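Local structure of inactive glucansucrase (Lactobacillus reuteri, 5JBD) at residues A692-P697 / V744-V749; E667-N672 / G727-N732. The protein belongs to the glucansucrase family, glycoside hydrolase family 70, as an inactive member whose architecture centres on a TIM-type barrel. All blocks are in the same frame, centred on the assembly; numbering follows the deposited sequence.

Contact 1: residues A692-P697 / V744-V749; sequences APAYTP and VQEDIV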
loop_
_atom_site.group_PDB
_atom_site.type_symbol
_atom_site.label_atom_id
_atom_site.label_comp_id
_atom_site.label_asym_id
_atom_site.label_seq_id
_atom_site.Cartn_x
_atom_site.Cartn_y
_atom_site.Cartn_z
ATOM N N ALA A 692 -10.942 3.424 -2.169
ATOM C CA ALA A 692 -9.937 2.382 -2.047
ATOM C C ALA A 692 -9.429 1.930 -3.408
ATOM O O ALA A 692 -10.162 2.015 -4.397
ATOM C CB ALA A 692 -10.519 1.188 -1.294
ATOM N N PRO A 693 -8.181 1.431 -3.466
ATOM C CA PRO A 693 -7.739 0.829 -4.719
ATOM C C PRO A 693 -8.703 -0.308 -5.086
ATOM O O PRO A 693 -8.919 -1.228 -4.292
ATOM C CB PRO A 693 -6.343 0.280 -4.373
ATOM C CG PRO A 693 -6.387 0.065 -2.898
ATOM C CD PRO A 693 -7.194 1.217 -2.392
ATOM N N ALA A 694 -9.301 -0.212 -6.272
ATOM C CA ALA A 694 -10.472 -1.005 -6.612
ATOM C C ALA A 694 -10.132 -2.281 -7.392
ATOM O O ALA A 694 -11.028 -3.028 -7.763
ATOM C CB ALA A 694 -11.441 -0.137 -7.397
ATOM N N TYR A 695 -8.842 -2.559 -7.554
ATOM C CA TYR A 695 -8.315 -3.583 -8.462
ATOM C C TYR A 695 -8.588 -4.960 -7.868
ATOM O O TYR A 695 -8.821 -5.087 -6.656
ATOM C CB TYR A 695 -6.803 -3.348 -8.701
ATOM C CG TYR A 695 -6.513 -1.863 -8.833
ATOM C CD1 TYR A 695 -7.000 -1.147 -9.926
ATOM C CD2 TYR A 695 -5.878 -1.153 -7.814
ATOM C CE1 TYR A 695 -6.813 0.214 -10.028
ATOM C CE2 TYR A 695 -5.692 0.212 -7.919
ATOM C CZ TYR A 695 -6.174 0.890 -9.027
ATOM O OH TYR A 695 -5.996 2.253 -9.156
ATOM N N THR A 696 -8.596 -5.981 -8.729
ATOM C CA THR A 696 -8.820 -7.364 -8.296
ATOM C C THR A 696 -7.731 -7.780 -7.319
ATOM O O THR A 696 -6.562 -7.773 -7.672
ATOM C CB THR A 696 -8.793 -8.344 -9.492
ATOM O OG1 THR A 696 -9.780 -7.945 -10.447
ATOM C CG2 THR A 696 -9.077 -9.795 -9.029
ATOM N N PRO A 697 -8.107 -8.125 -6.085
ATOM C CA PRO A 697 -7.087 -8.439 -5.093
ATOM C C PRO A 697 -6.468 -9.818 -5.278
ATOM O O PRO A 697 -7.146 -10.740 -5.721
ATOM C CB PRO A 697 -7.865 -8.382 -3.771
ATOM C CG PRO A 697 -9.259 -8.752 -4.143
ATOM C CD PRO A 697 -9.466 -8.158 -5.508
ATOM N N VAL A 744 -14.598 12.624 -7.013
ATOM C CA VAL A 744 -14.140 11.319 -6.549
ATOM C C VAL A 744 -12.737 11.005 -7.069
ATOM O O VAL A 744 -12.478 11.122 -8.272
ATOM C CB VAL A 744 -15.107 10.206 -7.025
ATOM C CG1 VAL A 744 -14.815 8.890 -6.306
ATOM C CG2 VAL A 744 -16.566 10.611 -6.824
ATOM N N GLN A 745 -11.847 10.564 -6.183
ATOM C CA GLN A 745 -10.494 10.148 -6.573
ATOM C C GLN A 745 -10.295 8.656 -6.398
ATOM O O GLN A 745 -10.873 8.045 -5.504
ATOM C CB GLN A 745 -9.426 10.895 -5.774
ATOM C CG GLN A 745 -9.399 12.399 -6.033
ATOM C CD GLN A 745 -10.438 13.192 -5.243
ATOM O OE1 GLN A 745 -10.739 12.877 -4.088
ATOM N NE2 GLN A 745 -11.004 14.220 -5.874
ATOM N N GLU A 746 -9.475 8.066 -7.262
ATOM C CA GLU A 746 -9.084 6.657 -7.125
ATOM C C GLU A 746 -7.652 6.603 -6.652
ATOM O O GLU A 746 -6.808 7.391 -7.077
ATOM C CB GLU A 746 -9.226 5.888 -8.458
ATOM C CG GLU A 746 -8.620 4.482 -8.504
ATOM C CD GLU A 746 -9.238 3.461 -7.542
ATOM O OE1 GLU A 746 -9.785 3.840 -6.466
ATOM O OE2 GLU A 746 -9.130 2.247 -7.856
ATOM N N ASP A 747 -7.409 5.673 -5.745
ATOM C CA ASP A 747 -6.086 5.315 -5.279
ATOM C C ASP A 747 -5.391 4.574 -6.412
ATOM O O ASP A 747 -5.738 3.430 -6.700
ATOM C CB ASP A 747 -6.227 4.402 -4.046
ATOM C CG ASP A 747 -5.054 4.478 -3.101
ATOM O OD1 ASP A 747 -3.913 4.588 -3.584
ATOM O OD2 ASP A 747 -5.291 4.418 -1.856
ATOM N N ILE A 748 -4.429 5.226 -7.057
ATOM C CA ILE A 748 -3.706 4.642 -8.203
ATOM C C ILE A 748 -2.369 4.132 -7.685
ATOM O O ILE A 748 -1.698 4.828 -6.922
ATOM C CB ILE A 748 -3.573 5.611 -9.414
ATOM C CG1 ILE A 748 -2.983 4.872 -10.632
ATOM C CG2 ILE A 748 -2.753 6.868 -9.082
ATOM C CD1 ILE A 748 -2.991 5.685 -11.903
ATOM N N VAL A 749 -2.000 2.917 -8.106
ATOM C CA VAL A 749 -0.931 2.149 -7.462
ATOM C C VAL A 749 0.098 1.700 -8.494
ATOM O O VAL A 749 0.017 0.582 -9.012
ATOM C CB VAL A 749 -1.502 0.918 -6.730
ATOM C CG1 VAL A 749 -0.406 0.169 -5.963
ATOM C CG2 VAL A 749 -2.617 1.350 -5.786
#
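E746 reaches the turn at 692-695 with its carboxylate, and Y695 returns the grip with its phenol. The backbone N-H of A694 donates to E746 OE2, with A694 N to E746 OE2 at 2.9 Å, and meets the syn lone pair of that oxygen. The other branch, E746 OE1, lies 2.8 Å from A692 O. Both oxygens of the group therefore face the same short turn. The bent chain accounts for this: CG is anti to the backbone N (chi1 170°), and the fold at chi2 brings the carboxylate to the turn although CB does not head there.

The Y695 hydroxyl donates to the backbone of D747, with OH to D747 O at 2.7 Å. The acceptor sits at the ring edge, and the donor is tilted 29° from the carbonyl plane. Apolar contacts flank this bond: V749 CG2 is 3.9 Å from Y695 CE2 and 4.1 Å from P693 CB, while D747 CB packs 3.7 Å from P693 CD.

Further out, the D747 carboxylate is occupied by Y707, W690 and a salt bridge to R281, and W258 meets the Y695 ring. Through E746 and Y695, strand 743-748 is joined to the loop after its parallel neighbour, strand 688-691. Chemically, two hydrogen bonds and apolar packing hold the buried turn, and the close approach of E746 OE1 to A692 O suggests that E746 probably carries a proton.

Contact 2: residues E667-N672 / G727-N732; sequences ENHAYN and GEELAN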
loop_
_atom_site.group_PDB
_atom_site.type_symbol
_atom_site.label_atom_id
_atom_site.label_comp_id
_atom_site.label_asym_id
_atom_site.label_seq_id
_atom_site.Cartn_x
_atom_site.Cartn_y
_atom_site.Cartn_z
ATOM N N GLU A 667 -26.238 -6.103 -0.517
ATOM C CA GLU A 667 -26.606 -4.819 0.085
ATOM C C GLU A 667 -25.457 -4.209 0.909
ATOM O O GLU A 667 -25.292 -2.991 0.924
ATOM C CB GLU A 667 -27.866 -4.985 0.940
ATOM C CG GLU A 667 -28.390 -3.702 1.594
ATOM C CD GLU A 667 -29.706 -3.915 2.345
ATOM O OE1 GLU A 667 -30.600 -4.599 1.805
ATOM O OE2 GLU A 667 -29.847 -3.404 3.475
ATOM N N ASN A 668 -24.665 -5.059 1.565
ATOM C CA ASN A 668 -23.543 -4.621 2.417
ATOM C C ASN A 668 -22.227 -4.342 1.667
ATOM O O ASN A 668 -21.235 -3.971 2.303
ATOM C CB ASN A 668 -23.293 -5.629 3.557
ATOM C CG ASN A 668 -24.326 -5.538 4.672
ATOM O OD1 ASN A 668 -25.114 -4.600 4.745
ATOM N ND2 ASN A 668 -24.322 -6.527 5.551
ATOM N N HIS A 669 -22.206 -4.517 0.342
ATOM C CA HIS A 669 -21.075 -4.067 -0.466
ATOM C C HIS A 669 -20.850 -2.588 -0.188
ATOM O O HIS A 669 -21.783 -1.795 -0.262
ATOM C CB HIS A 669 -21.346 -4.238 -1.965
ATOM C CG HIS A 669 -21.299 -5.657 -2.447
ATOM N ND1 HIS A 669 -21.359 -5.982 -3.785
ATOM C CD2 HIS A 669 -21.199 -6.830 -1.779
ATOM C CE1 HIS A 669 -21.279 -7.292 -3.924
ATOM N NE2 HIS A 669 -21.178 -7.830 -2.720
ATOM N N ALA A 670 -19.617 -2.218 0.120
ATOM C CA ALA A 670 -19.305 -0.815 0.399
ATOM C C ALA A 670 -19.817 0.106 -0.718
ATOM O O ALA A 670 -20.361 1.173 -0.432
ATOM C CB ALA A 670 -17.803 -0.631 0.610
ATOM N N TYR A 671 -19.695 -0.326 -1.981
ATOM C CA TYR A 671 -20.154 0.509 -3.094
ATOM C C TYR A 671 -21.635 0.843 -2.967
ATOM O O TYR A 671 -22.025 1.995 -3.146
ATOM C CB TYR A 671 -19.844 -0.128 -4.462
ATOM C CG TYR A 671 -18.357 -0.241 -4.823
ATOM C CD1 TYR A 671 -17.409 0.659 -4.335
ATOM C CD2 TYR A 671 -17.907 -1.270 -5.641
ATOM C CE1 TYR A 671 -16.062 0.529 -4.641
ATOM C CE2 TYR A 671 -16.568 -1.397 -5.969
ATOM C CZ TYR A 671 -15.643 -0.473 -5.470
ATOM O OH TYR A 671 -14.315 -0.590 -5.775
ATOM N N ASN A 672 -22.449 -0.145 -2.601
ATOM C CA ASN A 672 -23.891 0.074 -2.462
ATOM C C ASN A 672 -24.249 0.920 -1.246
ATOM O O ASN A 672 -25.123 1.792 -1.324
ATOM C CB ASN A 672 -24.638 -1.268 -2.460
ATOM C CG ASN A 672 -24.472 -2.017 -3.783
ATOM O OD1 ASN A 672 -24.248 -1.399 -4.833
ATOM N ND2 ASN A 672 -24.539 -3.335 -3.738
ATOM N N GLY A 727 -17.586 -3.711 -10.588
ATOM C CA GLY A 727 -17.299 -2.537 -11.393
ATOM C C GLY A 727 -18.555 -1.753 -11.733
ATOM O O GLY A 727 -18.529 -0.512 -11.751
ATOM N N GLU A 728 -19.650 -2.470 -12.005
ATOM C CA GLU A 728 -20.938 -1.831 -12.299
ATOM C C GLU A 728 -21.421 -1.035 -11.090
ATOM O O GLU A 728 -21.906 0.087 -11.218
ATOM C CB GLU A 728 -22.027 -2.858 -12.662
ATOM C CG GLU A 728 -23.084 -2.308 -13.568
ATOM C CD GLU A 728 -24.128 -3.344 -13.957
ATOM O OE1 GLU A 728 -23.775 -4.413 -14.508
ATOM O OE2 GLU A 728 -25.307 -3.078 -13.707
ATOM N N GLU A 729 -21.306 -1.643 -9.918
ATOM C CA GLU A 729 -21.661 -0.965 -8.664
ATOM C C GLU A 729 -20.784 0.285 -8.437
ATOM O O GLU A 729 -21.303 1.360 -8.144
ATOM C CB GLU A 729 -21.561 -1.939 -7.494
ATOM C CG GLU A 729 -22.730 -2.917 -7.407
ATOM C CD GLU A 729 -22.511 -4.051 -6.427
ATOM O OE1 GLU A 729 -21.351 -4.268 -5.983
ATOM O OE2 GLU A 729 -23.505 -4.752 -6.104
ATOM N N LEU A 730 -19.471 0.135 -8.625
ATOM C CA LEU A 730 -18.531 1.258 -8.528
ATOM C C LEU A 730 -18.959 2.445 -9.406
ATOM O O LEU A 730 -19.031 3.587 -8.935
ATOM C CB LEU A 730 -17.109 0.823 -8.899
ATOM C CG LEU A 730 -16.031 1.923 -8.978
ATOM C CD1 LEU A 730 -15.941 2.712 -7.682
ATOM C CD2 LEU A 730 -14.677 1.324 -9.301
ATOM N N ALA A 731 -19.259 2.174 -10.673
ATOM C CA ALA A 731 -19.672 3.247 -11.586
ATOM C C ALA A 731 -20.958 3.949 -11.144
ATOM O O ALA A 731 -21.059 5.179 -11.240
ATOM C CB ALA A 731 -19.822 2.720 -13.005
ATOM N N ASN A 732 -21.942 3.177 -10.671
ATOM C CA ASN A 732 -23.171 3.761 -10.121
ATOM C C ASN A 732 -22.899 4.555 -8.845
ATOM O O ASN A 732 -23.503 5.599 -8.635
ATOM C CB ASN A 732 -24.226 2.684 -9.843
ATOM C CG ASN A 732 -24.938 2.224 -11.103
ATOM O OD1 ASN A 732 -25.153 2.995 -12.059
ATOM N ND2 ASN A 732 -25.310 0.968 -11.115
HETATM O O HOH W 1 -23.493 0.825 -6.289
#
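H669 and N672 hold the two oxygens of E729 from different directions, where the start of helix 670-676 packs against the first turns of helix 727-739, outside the parallel barrel. The E729 chain leaves its helix with CG anti to the carbonyl carbon (chi1 -77°) and runs extended beyond CG, carrying the carboxylate across. There H669, at the N-cap position, presents its ring edge: ND1 donates to E729 OE1 over 2.8 Å in a nearly straight His-carboxylate bond of 170°. The N-H meets the syn lone pair of OE1, which lies in the imidazole plane, yet ring and carboxylate stand almost perpendicular. N672 ND2 donates to E729 OE2 over 2.9 Å. This acceptor lies near the amide plane, whereas the donor stands above the carboxylate plane. N672 OD1 accepts a hydrogen bond from a water that also donates to E729 O, so the amide spans side chain and backbone of the opposite helix.

Beside this polar cluster, L730 CB sits over one face of the Y671 ring, 3.9 Å from the centroid and 19° off its normal, a CH-pi contact. L730 CD1 follows at 3.7 Å from Y671 CE1.

E729 OE1 also accepts from the backbone N of S726, and N672 ND2 has a second acceptor in V666 O. The paired donors fix the carboxylate's rotation and would be expected to favour its ionised form, with H669 carrying a hydrogen on ND1.

Contact 1 and contact 2, with centres 14 Å apart, meet at A694, whose CB is 3.3 Å from Y671 OH and 4.0 Å from L730 CD2. Segments 667-672, 692-697, 727-732 and 744-749 follow in that order, so the two contacts alternate along the chain. Strand 688-691, helix 727-739 and strand 743-748 form a beta-alpha-beta unit of the barrel. M691 touches E746 of contact 1 as well as Y671 and L730 of contact 2, tying barrel wall to the surrounding helices. Contact 1 is the more central, about 10 Å between its centre and that of the chain against 22 Å. The V749 side chain lies about 4 Å from a glycerol and about 10 Å from the calcium ion, which N751 helps bind.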